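Local atomic coordinates of core protein P7 (Pseudomonas phage phi12, PDB entry 2Q82), a protein that is a structural component of the inner core of a bacteriophage particle, where, as in related phages, it probably assists particle assembly and RNA packaging. Residues A[17-22]-A[117-122]; A[29-34]-A[60-65]; A[85-90]-A[102-107]; A[89-94]-A[110-115]. One frame throughout, in Å; residues are numbered along the deposited sequence.

Contact 1: residues A[17-22]-A[117-122]; sequences NRLAQY and NDIADE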
loop_
_atom_site.group_PDB
_atom_site.type_symbol
_atom_site.label_atom_id
_atom_site.label_comp_id
_atom_site.label_asym_id
_atom_site.label_seq_id
_atom_site.Cartn_x
_atom_site.Cartn_y
_atom_site.Cartn_z
ATOM N N ASN A 17 14.443 10.639 -19.858
ATOM C CA ASN A 17 13.639 11.003 -18.752
ATOM C C ASN A 17 12.375 10.182 -18.738
ATOM O O ASN A 17 11.857 9.874 -17.670
ATOM C CB ASN A 17 13.341 12.456 -18.875
ATOM C CG ASN A 17 14.586 13.276 -18.796
ATOM O OD1 ASN A 17 14.677 14.346 -19.377
ATOM N ND2 ASN A 17 15.574 12.772 -18.056
ATOM N N ARG A 18 11.866 9.831 -19.912
ATOM C CA ARG A 18 10.650 9.047 -19.940
ATOM C C ARG A 18 10.892 7.697 -19.335
ATOM O O ARG A 18 10.121 7.239 -18.494
ATOM C CB ARG A 18 10.123 8.886 -21.352
ATOM C CG ARG A 18 9.525 10.169 -21.820
ATOM C CD ARG A 18 8.663 10.039 -23.047
ATOM N NE ARG A 18 9.235 9.290 -24.161
ATOM C CZ ARG A 18 9.965 9.806 -25.150
ATOM N NH1 ARG A 18 10.257 11.100 -25.184
ATOM N NH2 ARG A 18 10.335 9.030 -26.161
ATOM N N LEU A 19 11.970 7.057 -19.755
ATOM C CA LEU A 19 12.282 5.742 -19.244
ATOM C C LEU A 19 12.586 5.751 -17.770
ATOM O O LEU A 19 12.312 4.780 -17.068
ATOM C CB LEU A 19 13.485 5.184 -19.964
ATOM C CG LEU A 19 13.231 4.933 -21.435
ATOM C CD1 LEU A 19 14.548 4.917 -22.158
ATOM C CD2 LEU A 19 12.487 3.624 -21.616
ATOM N N ALA A 20 13.160 6.848 -17.294
ATOM C CA ALA A 20 13.515 6.961 -15.887
ATOM C C ALA A 20 12.261 6.906 -15.034
ATOM O O ALA A 20 12.248 6.294 -13.973
ATOM C CB ALA A 20 14.280 8.242 -15.631
ATOM N N GLN A 21 11.198 7.539 -15.510
ATOM C CA GLN A 21 9.955 7.559 -14.762
ATOM C C GLN A 21 9.135 6.277 -14.863
ATOM O O GLN A 21 8.534 5.856 -13.884
ATOM C CB GLN A 21 9.122 8.795 -15.093
ATOM C CG GLN A 21 8.513 8.796 -16.468
ATOM C CD GLN A 21 7.525 9.926 -16.652
ATOM O OE1 GLN A 21 6.319 9.747 -16.480
ATOM N NE2 GLN A 21 8.031 11.100 -17.005
ATOM N N TYR A 22 9.119 5.646 -16.036
ATOM C CA TYR A 22 8.605 4.283 -16.142
ATOM C C TYR A 22 9.258 3.428 -15.073
ATOM O O TYR A 22 8.590 2.733 -14.317
ATOM C CB TYR A 22 8.926 3.662 -17.504
ATOM C CG TYR A 22 8.376 4.389 -18.703
ATOM C CD1 TYR A 22 7.346 5.304 -18.579
ATOM C CD2 TYR A 22 8.891 4.153 -19.967
ATOM C CE1 TYR A 22 6.849 5.964 -19.678
ATOM C CE2 TYR A 22 8.403 4.804 -21.065
ATOM C CZ TYR A 22 7.385 5.710 -20.920
ATOM O OH TYR A 22 6.903 6.359 -22.025
ATOM N N ASN A 117 7.198 1.121 -26.940
ATOM C CA ASN A 117 8.036 1.628 -28.012
ATOM C C ASN A 117 9.337 2.153 -27.425
ATOM O O ASN A 117 10.421 1.807 -27.874
ATOM C CB ASN A 117 7.340 2.779 -28.727
ATOM C CG ASN A 117 6.301 2.314 -29.724
ATOM O OD1 ASN A 117 5.612 3.135 -30.324
ATOM N ND2 ASN A 117 6.189 1.011 -29.914
ATOM N N ASP A 118 9.210 3.010 -26.424
ATOM C CA ASP A 118 10.373 3.608 -25.791
ATOM C C ASP A 118 11.341 2.581 -25.247
ATOM O O ASP A 118 12.547 2.673 -25.453
ATOM C CB ASP A 118 9.951 4.542 -24.656
ATOM C CG ASP A 118 9.277 5.797 -25.163
ATOM O OD1 ASP A 118 9.603 6.229 -26.292
ATOM O OD2 ASP A 118 8.440 6.360 -24.429
ATOM N N ILE A 119 10.811 1.597 -24.539
ATOM C CA ILE A 119 11.656 0.574 -23.955
ATOM C C ILE A 119 12.328 -0.276 -25.021
ATOM O O ILE A 119 13.489 -0.638 -24.893
ATOM C CB ILE A 119 10.845 -0.321 -23.021
ATOM C CG1 ILE A 119 10.330 0.518 -21.842
ATOM C CG2 ILE A 119 11.701 -1.473 -22.541
ATOM C CD1 ILE A 119 9.241 -0.144 -21.013
ATOM N N ALA A 120 11.590 -0.588 -26.078
ATOM C CA ALA A 120 12.143 -1.399 -27.148
ATOM C C ALA A 120 13.216 -0.606 -27.874
ATOM O O ALA A 120 14.275 -1.134 -28.197
ATOM C CB ALA A 120 11.052 -1.806 -28.122
ATOM N N ASP A 121 12.935 0.665 -28.133
ATOM C CA ASP A 121 13.894 1.505 -28.842
ATOM C C ASP A 121 15.175 1.661 -28.041
ATOM O O ASP A 121 16.270 1.645 -28.596
ATOM C CB ASP A 121 13.326 2.894 -29.107
ATOM C CG ASP A 121 12.214 2.888 -30.137
ATOM O OD1 ASP A 121 12.064 1.888 -30.865
ATOM O OD2 ASP A 121 11.498 3.906 -30.224
ATOM N N GLU A 122 15.050 1.811 -26.733
ATOM C CA GLU A 122 16.244 2.000 -25.926
ATOM C C GLU A 122 17.061 0.728 -25.873
ATOM O O GLU A 122 18.281 0.755 -25.715
ATOM C CB GLU A 122 15.852 2.457 -24.527
ATOM C CG GLU A 122 17.003 2.605 -23.560
ATOM C CD GLU A 122 18.146 3.492 -24.064
ATOM O OE1 GLU A 122 17.897 4.491 -24.778
ATOM O OE2 GLU A 122 19.305 3.188 -23.709
#
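Both partners of the charged pair, Arg-18 and Asp-118, carry CG anti to the carbonyl carbon (chi1 -73° and -70°), which sends the two side chains out of their helices toward each other; a bend at chi3 then turns the guanidinium of Arg-18 side-on to the carboxylate. Two nearly straight bonds result, one to each oxygen: Arg-18 NE to Asp-118 OD2 at 3.0 Å and Arg-18 NH2 to Asp-118 OD1 at 2.9 Å. Both oxygens lie in the guanidinium plane, yet each is approached from above the carboxylate plane, the two planes being well turned against each other. The anti lone pair of OD2, pointing away from the other oxygen, is taken by a second donor, the hydroxyl of Tyr-22, whose OH lies 2.9 Å from Asp-118 OD2 with ring and carboxylate almost coplanar. Asp-118 OD1 is also salt-bridged to Arg-114, one turn earlier on its own helix, and these positive partners would be expected to favour the ionised carboxylate. Beside the polar group, Leu-19 spreads its methyls over the other helix: CD2 reaches Ile-119 CG1 at 3.8 Å, and CD1 rests 3.7 Å from CG of Glu-122. The axes of 17-22 and 117-122 cross at -113°. A side-on salt bridge with leucine packing alongside thus joins helix 15-23, near the start of the modelled chain, to helix 112-127, near its end, in a steep helix-helix crossing.

Contact 2: residues A[29-34]-A[60-65]; sequences MSHNGD and VAVLGD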
loop_
_atom_site.group_PDB
_atom_site.type_symbol
_atom_site.label_atom_id
_atom_site.label_comp_id
_atom_site.label_asym_id
_atom_site.label_seq_id
_atom_site.Cartn_x
_atom_site.Cartn_y
_atom_site.Cartn_z
HETATM N N MSE A 29 -3.592 -0.527 -14.872
HETATM C CA MSE A 29 -4.465 -0.745 -16.005
HETATM C C MSE A 29 -5.920 -1.089 -15.672
HETATM O O MSE A 29 -6.186 -2.089 -15.011
HETATM C CB MSE A 29 -3.849 -1.855 -16.859
HETATM C CG MSE A 29 -4.718 -2.369 -17.969
HETATM SE SE MSE A 29 -4.064 -4.064 -18.709
HETATM C CE MSE A 29 -5.447 -4.237 -20.077
ATOM N N SER A 30 -6.850 -0.256 -16.145
ATOM C CA SER A 30 -8.274 -0.489 -15.937
ATOM C C SER A 30 -8.706 -1.595 -16.881
ATOM O O SER A 30 -8.626 -1.441 -18.104
ATOM C CB SER A 30 -9.090 0.751 -16.237
ATOM O OG SER A 30 -10.473 0.459 -16.128
ATOM N N HIS A 31 -9.201 -2.691 -16.318
ATOM C CA HIS A 31 -9.565 -3.820 -17.149
ATOM C C HIS A 31 -10.284 -4.947 -16.410
ATOM O O HIS A 31 -9.860 -5.363 -15.336
ATOM C CB HIS A 31 -8.281 -4.354 -17.774
ATOM C CG HIS A 31 -8.449 -5.611 -18.556
ATOM N ND1 HIS A 31 -8.998 -5.632 -19.830
ATOM C CD2 HIS A 31 -8.119 -6.888 -18.280
ATOM C CE1 HIS A 31 -8.987 -6.862 -20.289
ATOM N NE2 HIS A 31 -8.459 -7.655 -19.366
ATOM N N ASN A 32 -11.374 -5.423 -17.006
ATOM C CA ASN A 32 -12.152 -6.537 -16.464
ATOM C C ASN A 32 -11.944 -7.678 -17.422
ATOM O O ASN A 32 -12.000 -7.473 -18.630
ATOM C CB ASN A 32 -13.644 -6.238 -16.453
ATOM C CG ASN A 32 -14.035 -5.302 -15.357
ATOM O OD1 ASN A 32 -13.692 -5.519 -14.200
ATOM N ND2 ASN A 32 -14.767 -4.259 -15.705
ATOM N N GLY A 33 -11.732 -8.881 -16.914
ATOM C CA GLY A 33 -11.534 -9.991 -17.820
ATOM C C GLY A 33 -10.173 -10.596 -17.618
ATOM O O GLY A 33 -9.478 -10.242 -16.674
ATOM N N ASP A 34 -9.781 -11.511 -18.495
ATOM C CA ASP A 34 -8.478 -12.145 -18.345
ATOM C C ASP A 34 -7.394 -11.123 -18.563
ATOM O O ASP A 34 -7.520 -10.228 -19.386
ATOM C CB ASP A 34 -8.265 -13.253 -19.366
ATOM C CG ASP A 34 -9.414 -14.212 -19.429
ATOM O OD1 ASP A 34 -9.634 -14.950 -18.448
ATOM O OD2 ASP A 34 -10.097 -14.217 -20.473
ATOM N N VAL A 60 2.634 -4.297 -14.242
ATOM C CA VAL A 60 1.372 -3.683 -14.626
ATOM C C VAL A 60 0.351 -4.298 -13.670
ATOM O O VAL A 60 0.146 -5.508 -13.662
ATOM C CB VAL A 60 0.942 -3.997 -16.053
ATOM C CG1 VAL A 60 -0.463 -3.458 -16.297
ATOM C CG2 VAL A 60 1.914 -3.359 -17.028
ATOM N N ALA A 61 -0.246 -3.461 -12.830
ATOM C CA ALA A 61 -1.262 -3.920 -11.907
ATOM C C ALA A 61 -2.577 -3.701 -12.633
ATOM O O ALA A 61 -2.867 -2.594 -13.085
ATOM C CB ALA A 61 -1.234 -3.111 -10.628
ATOM N N VAL A 62 -3.360 -4.771 -12.742
ATOM C CA VAL A 62 -4.635 -4.736 -13.428
ATOM C C VAL A 62 -5.782 -4.593 -12.450
ATOM O O VAL A 62 -5.965 -5.424 -11.559
ATOM C CB VAL A 62 -4.842 -6.007 -14.251
ATOM C CG1 VAL A 62 -6.108 -5.892 -15.087
ATOM C CG2 VAL A 62 -3.634 -6.241 -15.137
ATOM N N LEU A 63 -6.557 -3.535 -12.646
ATOM C CA LEU A 63 -7.687 -3.257 -11.797
ATOM C C LEU A 63 -9.013 -3.308 -12.496
ATOM O O LEU A 63 -9.216 -2.658 -13.511
ATOM C CB LEU A 63 -7.535 -1.849 -11.194
ATOM C CG LEU A 63 -6.605 -1.751 -9.976
ATOM C CD1 LEU A 63 -5.248 -2.096 -10.351
ATOM C CD2 LEU A 63 -6.620 -0.383 -9.418
ATOM N N GLY A 64 -9.918 -4.107 -11.955
ATOM C CA GLY A 64 -11.261 -4.181 -12.505
ATOM C C GLY A 64 -12.259 -3.727 -11.452
ATOM O O GLY A 64 -11.909 -3.160 -10.414
ATOM N N ASP A 65 -13.528 -3.982 -11.719
ATOM C CA ASP A 65 -14.580 -3.599 -10.810
ATOM C C ASP A 65 -14.358 -4.049 -9.404
ATOM O O ASP A 65 -14.799 -3.388 -8.482
ATOM C CB ASP A 65 -15.880 -4.185 -11.297
ATOM C CG ASP A 65 -16.454 -3.396 -12.425
ATOM O OD1 ASP A 65 -15.730 -2.909 -13.290
ATOM O OD2 ASP A 65 -17.668 -3.254 -12.477
#
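Met-29 and Val-62 pair across two neighbouring parallel strands, and the first shell is backbone. Met-29 N donates to Ala-61 O at 2.8 Å, Leu-63 N returns a bond to Met-29 O, and His-31 N continues the alternation to Leu-63 O. Side chains leave on two faces. On the one carrying Met-29 and Val-62, Met-29 CB sits 3.8 Å from Val-60 CG1, while the extended selenomethionine chain carries SE onward, still 4.2 Å from Val-62 CG2. His-31 lies alongside Val-62, whose CG1 meets the edge of the imidazole.

Where regular pairing stops, Asn-32 takes over. Its OD1 accepts from Asp-65 N at 2.9 Å, in the carbonyl plane and on a lone pair, and its ND2 donates to Asp-65 OD1 at 2.9 Å. The amide and carboxylate planes are 65° apart, and the donor comes from above the carboxylate. Gly-64 passes close by the same amide, its CA 3.3 Å from Asn-32 OD1.

A second shell fixes these groups. His-31 NE2 donates to Asp-34 O at 2.7 Å, its ND1 accepts from Gln-95 N, and Ser-97 OG bonds to Asp-65 OD1. Ser-30, on the face with Leu-63, is held through OG by Asp-101 and Ser-97 N.

Strand 59-63 lies between 25-30 and 42-45 in the parallel sheet, with Leu-63 packed on Leu-70 and Phe-74 of helix 68-76 and Val-62 touching Val-43 and Arg-45.

Contact 3: residues A[85-90]-A[102-107]; sequences IIRVVD and AELGAL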
loop_
_atom_site.group_PDB
_atom_site.type_symbol
_atom_site.label_atom_id
_atom_site.label_comp_id
_atom_site.label_asym_id
_atom_site.label_seq_id
_atom_site.Cartn_x
_atom_site.Cartn_y
_atom_site.Cartn_z
ATOM N N ILE A 85 2.128 6.470 -9.780
ATOM C CA ILE A 85 1.203 5.633 -10.514
ATOM C C ILE A 85 1.015 6.208 -11.889
ATOM O O ILE A 85 0.808 7.394 -12.070
ATOM C CB ILE A 85 -0.155 5.616 -9.842
ATOM C CG1 ILE A 85 -0.014 5.031 -8.449
ATOM C CG2 ILE A 85 -1.156 4.848 -10.680
ATOM C CD1 ILE A 85 0.344 6.010 -7.471
ATOM N N ILE A 86 1.079 5.324 -12.881
ATOM C CA ILE A 86 0.902 5.743 -14.240
ATOM C C ILE A 86 -0.279 4.963 -14.773
ATOM O O ILE A 86 -0.247 3.732 -14.798
ATOM C CB ILE A 86 2.131 5.394 -15.068
ATOM C CG1 ILE A 86 3.305 6.301 -14.692
ATOM C CG2 ILE A 86 1.796 5.504 -16.520
ATOM C CD1 ILE A 86 4.663 5.821 -15.192
ATOM N N ARG A 87 -1.310 5.665 -15.216
ATOM C CA ARG A 87 -2.484 4.999 -15.744
ATOM C C ARG A 87 -2.279 4.663 -17.212
ATOM O O ARG A 87 -2.038 5.553 -18.024
ATOM C CB ARG A 87 -3.678 5.908 -15.591
ATOM C CG ARG A 87 -4.931 5.377 -16.189
ATOM C CD ARG A 87 -6.005 6.398 -15.976
ATOM N NE ARG A 87 -7.202 6.053 -16.713
ATOM C CZ ARG A 87 -8.204 6.893 -16.929
ATOM N NH1 ARG A 87 -8.153 8.132 -16.465
ATOM N NH2 ARG A 87 -9.255 6.491 -17.625
ATOM N N VAL A 88 -2.379 3.385 -17.561
ATOM C CA VAL A 88 -2.165 3.020 -18.949
ATOM C C VAL A 88 -3.372 2.571 -19.733
ATOM O O VAL A 88 -4.276 1.901 -19.234
ATOM C CB VAL A 88 -1.084 1.943 -19.105
ATOM C CG1 VAL A 88 0.216 2.446 -18.542
ATOM C CG2 VAL A 88 -1.512 0.657 -18.425
ATOM N N VAL A 89 -3.346 2.953 -20.997
ATOM C CA VAL A 89 -4.396 2.612 -21.920
ATOM C C VAL A 89 -3.807 2.097 -23.218
ATOM O O VAL A 89 -2.599 2.061 -23.404
ATOM C CB VAL A 89 -5.284 3.816 -22.226
ATOM C CG1 VAL A 89 -6.058 4.202 -20.979
ATOM C CG2 VAL A 89 -4.441 4.984 -22.728
ATOM N N ASP A 90 -4.703 1.714 -24.112
ATOM C CA ASP A 90 -4.351 1.206 -25.417
ATOM C C ASP A 90 -3.619 -0.106 -25.343
ATOM O O ASP A 90 -2.812 -0.413 -26.210
ATOM C CB ASP A 90 -3.500 2.208 -26.192
ATOM C CG ASP A 90 -4.258 3.469 -26.533
ATOM O OD1 ASP A 90 -5.501 3.406 -26.657
ATOM O OD2 ASP A 90 -3.608 4.519 -26.698
ATOM N N ALA A 102 -13.401 5.921 -13.773
ATOM C CA ALA A 102 -13.944 7.088 -13.108
ATOM C C ALA A 102 -13.112 7.415 -11.882
ATOM O O ALA A 102 -12.772 8.570 -11.624
ATOM C CB ALA A 102 -15.377 6.832 -12.701
ATOM N N GLU A 103 -12.799 6.374 -11.127
ATOM C CA GLU A 103 -12.016 6.507 -9.919
ATOM C C GLU A 103 -10.643 7.087 -10.189
ATOM O O GLU A 103 -10.115 7.837 -9.382
ATOM C CB GLU A 103 -11.857 5.150 -9.274
ATOM C CG GLU A 103 -13.168 4.550 -8.912
ATOM C CD GLU A 103 -13.592 4.955 -7.541
ATOM O OE1 GLU A 103 -13.610 6.171 -7.252
ATOM O OE2 GLU A 103 -13.899 4.046 -6.748
ATOM N N LEU A 104 -10.062 6.721 -11.326
ATOM C CA LEU A 104 -8.739 7.206 -11.685
ATOM C C LEU A 104 -8.787 8.420 -12.588
ATOM O O LEU A 104 -7.785 8.753 -13.216
ATOM C CB LEU A 104 -7.967 6.137 -12.437
ATOM C CG LEU A 104 -7.880 4.732 -11.857
ATOM C CD1 LEU A 104 -7.248 3.799 -12.849
ATOM C CD2 LEU A 104 -7.073 4.762 -10.600
ATOM N N GLY A 105 -9.931 9.080 -12.676
ATOM C CA GLY A 105 -10.029 10.216 -13.577
ATOM C C GLY A 105 -8.981 11.316 -13.493
ATOM O O GLY A 105 -8.677 11.966 -14.492
ATOM N N ALA A 106 -8.424 11.547 -12.317
ATOM C CA ALA A 106 -7.445 12.607 -12.197
ATOM C C ALA A 106 -6.083 12.214 -12.748
ATOM O O ALA A 106 -5.181 13.048 -12.837
ATOM C CB ALA A 106 -7.324 13.049 -10.750
ATOM N N LEU A 107 -5.932 10.944 -13.114
ATOM C CA LEU A 107 -4.673 10.484 -13.679
ATOM C C LEU A 107 -4.731 10.546 -15.176
ATOM O O LEU A 107 -5.693 10.106 -15.798
ATOM C CB LEU A 107 -4.354 9.048 -13.291
ATOM C CG LEU A 107 -3.864 8.824 -11.878
ATOM C CD1 LEU A 107 -4.794 9.517 -10.908
ATOM C CD2 LEU A 107 -3.800 7.342 -11.596
#
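Arg-87 lays the aliphatic part of its side chain against the turn at 104-107: its CB is 4.0 Å from Leu-107 CB, and its CD is 4.1 Å from CB of both Leu-104 and Leu-107. With CG anti to the backbone N (chi1 176°) and the chain extended as far as NE, the arginine reaches straight out from its strand, bringing the guanidinium to the turn's carbonyls. There NH1 donates to Leu-107 O at 3.2 Å, in the carbonyl plane but with the N-H bent to 144°. The oxygen lies near the guanidinium plane, at its edge. Leu-104 O, whose own backbone bond from Leu-107 N closes the type I turn, is 3.3 Å from the same Arg-87 NH1. A smaller apolar touch lies farther back along the strand, where Ile-85 CG2 meets Leu-107 CD2 at 3.7 Å.

The long arginine therefore does two jobs at once, its methylenes lying against Leu-104 and Leu-107 and its end engaging backbone oxygen; Asp-101 and Glu-109 are no more than weak, long ion-pair partners of the same guanidinium. Within the beta-alpha-beta unit of strand 84-89, helix 98-103 and strand 109-111, the contact sets the turn that follows the helix against the first strand, while Leu-104 also packs on Phe-74 of helix 68-76.

Contact 4: residues A[89-94]-A[110-115]; sequences VDVPGQ and VSMVRV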
loop_
_atom_site.group_PDB
_atom_site.type_symbol
_atom_site.label_atom_id
_atom_site.label_comp_id
_atom_site.label_asym_id
_atom_site.label_seq_id
_atom_site.Cartn_x
_atom_site.Cartn_y
_atom_site.Cartn_z
ATOM N N VAL A 89 -3.346 2.953 -20.997
ATOM C CA VAL A 89 -4.396 2.612 -21.920
ATOM C C VAL A 89 -3.807 2.097 -23.218
ATOM O O VAL A 89 -2.599 2.061 -23.404
ATOM C CB VAL A 89 -5.284 3.816 -22.226
ATOM C CG1 VAL A 89 -6.058 4.202 -20.979
ATOM C CG2 VAL A 89 -4.441 4.984 -22.728
ATOM N N ASP A 90 -4.703 1.714 -24.112
ATOM C CA ASP A 90 -4.351 1.206 -25.417
ATOM C C ASP A 90 -3.619 -0.106 -25.343
ATOM O O ASP A 90 -2.812 -0.413 -26.210
ATOM C CB ASP A 90 -3.500 2.208 -26.192
ATOM C CG ASP A 90 -4.258 3.469 -26.533
ATOM O OD1 ASP A 90 -5.501 3.406 -26.657
ATOM O OD2 ASP A 90 -3.608 4.519 -26.698
ATOM N N VAL A 91 -3.872 -0.880 -24.288
ATOM C CA VAL A 91 -3.243 -2.183 -24.183
ATOM C C VAL A 91 -4.114 -3.045 -25.088
ATOM O O VAL A 91 -5.333 -3.048 -24.971
ATOM C CB VAL A 91 -3.272 -2.718 -22.762
ATOM C CG1 VAL A 91 -2.748 -4.135 -22.753
ATOM C CG2 VAL A 91 -2.414 -1.829 -21.854
ATOM N N PRO A 92 -3.496 -3.808 -25.993
ATOM C CA PRO A 92 -4.318 -4.641 -26.872
ATOM C C PRO A 92 -5.206 -5.584 -26.118
ATOM O O PRO A 92 -4.726 -6.327 -25.283
ATOM C CB PRO A 92 -3.292 -5.370 -27.734
ATOM C CG PRO A 92 -2.092 -4.608 -27.624
ATOM C CD PRO A 92 -2.065 -3.937 -26.304
ATOM N N GLY A 93 -6.509 -5.538 -26.405
ATOM C CA GLY A 93 -7.447 -6.425 -25.737
ATOM C C GLY A 93 -8.025 -5.838 -24.466
ATOM O O GLY A 93 -8.863 -6.456 -23.820
ATOM N N GLN A 94 -7.588 -4.640 -24.102
ATOM C CA GLN A 94 -8.078 -4.000 -22.890
ATOM C C GLN A 94 -9.592 -3.758 -22.900
ATOM O O GLN A 94 -10.139 -3.266 -23.880
ATOM C CB GLN A 94 -7.334 -2.683 -22.681
ATOM C CG GLN A 94 -7.696 -1.938 -21.412
ATOM C CD GLN A 94 -6.756 -0.771 -21.159
ATOM O OE1 GLN A 94 -5.921 -0.442 -22.004
ATOM N NE2 GLN A 94 -6.884 -0.142 -20.000
ATOM N N VAL A 110 -1.913 7.224 -20.227
ATOM C CA VAL A 110 -0.699 7.114 -20.992
ATOM C C VAL A 110 -0.820 5.893 -21.877
ATOM O O VAL A 110 -1.293 4.851 -21.435
ATOM C CB VAL A 110 0.486 6.987 -20.072
ATOM C CG1 VAL A 110 1.714 6.601 -20.851
ATOM C CG2 VAL A 110 0.690 8.303 -19.355
ATOM N N SER A 111 -0.407 6.017 -23.129
ATOM C CA SER A 111 -0.526 4.882 -24.023
ATOM C C SER A 111 0.560 3.850 -23.811
ATOM O O SER A 111 1.751 4.139 -23.872
ATOM C CB SER A 111 -0.550 5.318 -25.484
ATOM O OG SER A 111 -0.430 4.196 -26.333
HETATM N N MSE A 112 0.125 2.623 -23.558
HETATM C CA MSE A 112 1.058 1.542 -23.332
HETATM C C MSE A 112 1.917 1.289 -24.564
HETATM O O MSE A 112 3.034 0.811 -24.461
HETATM C CB MSE A 112 0.321 0.263 -22.990
HETATM C CG MSE A 112 1.259 -0.863 -22.586
HETATM SE SE MSE A 112 1.836 -0.632 -20.725
HETATM C CE MSE A 112 3.686 -1.283 -20.744
ATOM N N VAL A 113 1.373 1.599 -25.732
ATOM C CA VAL A 113 2.106 1.409 -26.974
ATOM C C VAL A 113 3.346 2.320 -26.985
ATOM O O VAL A 113 4.432 1.921 -27.385
ATOM C CB VAL A 113 1.224 1.719 -28.162
ATOM C CG1 VAL A 113 2.046 1.724 -29.440
ATOM C CG2 VAL A 113 0.115 0.686 -28.246
ATOM N N ARG A 114 3.143 3.552 -26.541
ATOM C CA ARG A 114 4.253 4.490 -26.486
ATOM C C ARG A 114 5.254 4.008 -25.467
ATOM O O ARG A 114 6.452 4.062 -25.728
ATOM C CB ARG A 114 3.716 5.866 -26.102
ATOM C CG ARG A 114 4.764 6.834 -25.625
ATOM C CD ARG A 114 5.258 7.747 -26.686
ATOM N NE ARG A 114 5.477 7.052 -27.942
ATOM C CZ ARG A 114 6.679 6.865 -28.470
ATOM N NH1 ARG A 114 7.748 7.325 -27.844
ATOM N NH2 ARG A 114 6.801 6.240 -29.633
ATOM N N VAL A 115 4.801 3.515 -24.322
ATOM C CA VAL A 115 5.705 3.012 -23.305
ATOM C C VAL A 115 6.565 1.868 -23.845
ATOM O O VAL A 115 7.785 1.861 -23.700
ATOM C CB VAL A 115 4.898 2.495 -22.088
ATOM C CG1 VAL A 115 5.796 1.723 -21.146
ATOM C CG2 VAL A 115 4.252 3.664 -21.370
#
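Val-89 pairs in parallel with Ser-111, the last bridge between strands 84-89 and 109-111 before the second passes into a helix. Two backbone bonds of 2.8 Å frame it, Val-89 N to Val-110 O and Met-112 N to Val-89 O, the latter almost straight at 177°. This is the closing end of a beta-alpha-beta unit: on one side the chain departs through a type II turn, Val-91 to Gln-94, and on the other Ser-111 is the N-cap of helix 112-127. The cap bond itself is weak, with Val-113 N 3.2 Å from Ser-111 OG.

Side chains follow the same junction. Val-91 and Met-112 run side by side, Val-91 CG2 lying 3.6 Å from Met-112 CB, before the selenomethionine chain bends away toward Ile-38 and Phe-41. At the more open side, Val-113 CG2 rests against the carbonyl oxygen of Asp-90. The positive phi of Asp-90 (66°) turns the chain out of strand geometry. The loop is braced from within by Gln-94, whose OE1 accepts from Val-91 N at 3.1 Å in the carbonyl plane, while NE2 bonds to Ser-30 O. The carboxylate of Asp-90 lies near the cap, its OD2 standing 3.2 Å from the capping oxygen, Ser-111 OG.

How the contacts relate
Contacts 2, 3 and 4 all reach one parallel sheet, whereas contact 1 lies between two helices. Contact 2 is the most buried, the other three being partly buried, and it joins contacts 3 and 4 through strand 25-30, which lies beside 84-89: Met-29 packs on Val-88, and Gln-94 reaches Ser-30. The segments of contacts 3 and 4 overlap at Val-89 and Asp-90, which touch their partner segment in contact 4 alone; contact 3 works through Ile-85 and Arg-87. Contact 1, on the far side of the chain's centre from contact 2, combines a salt bridge with leucine packing where contact 2 relies chiefly on backbone pairing. Helix 112-127 links it to contact 4, Tyr-22 packing against Val-115.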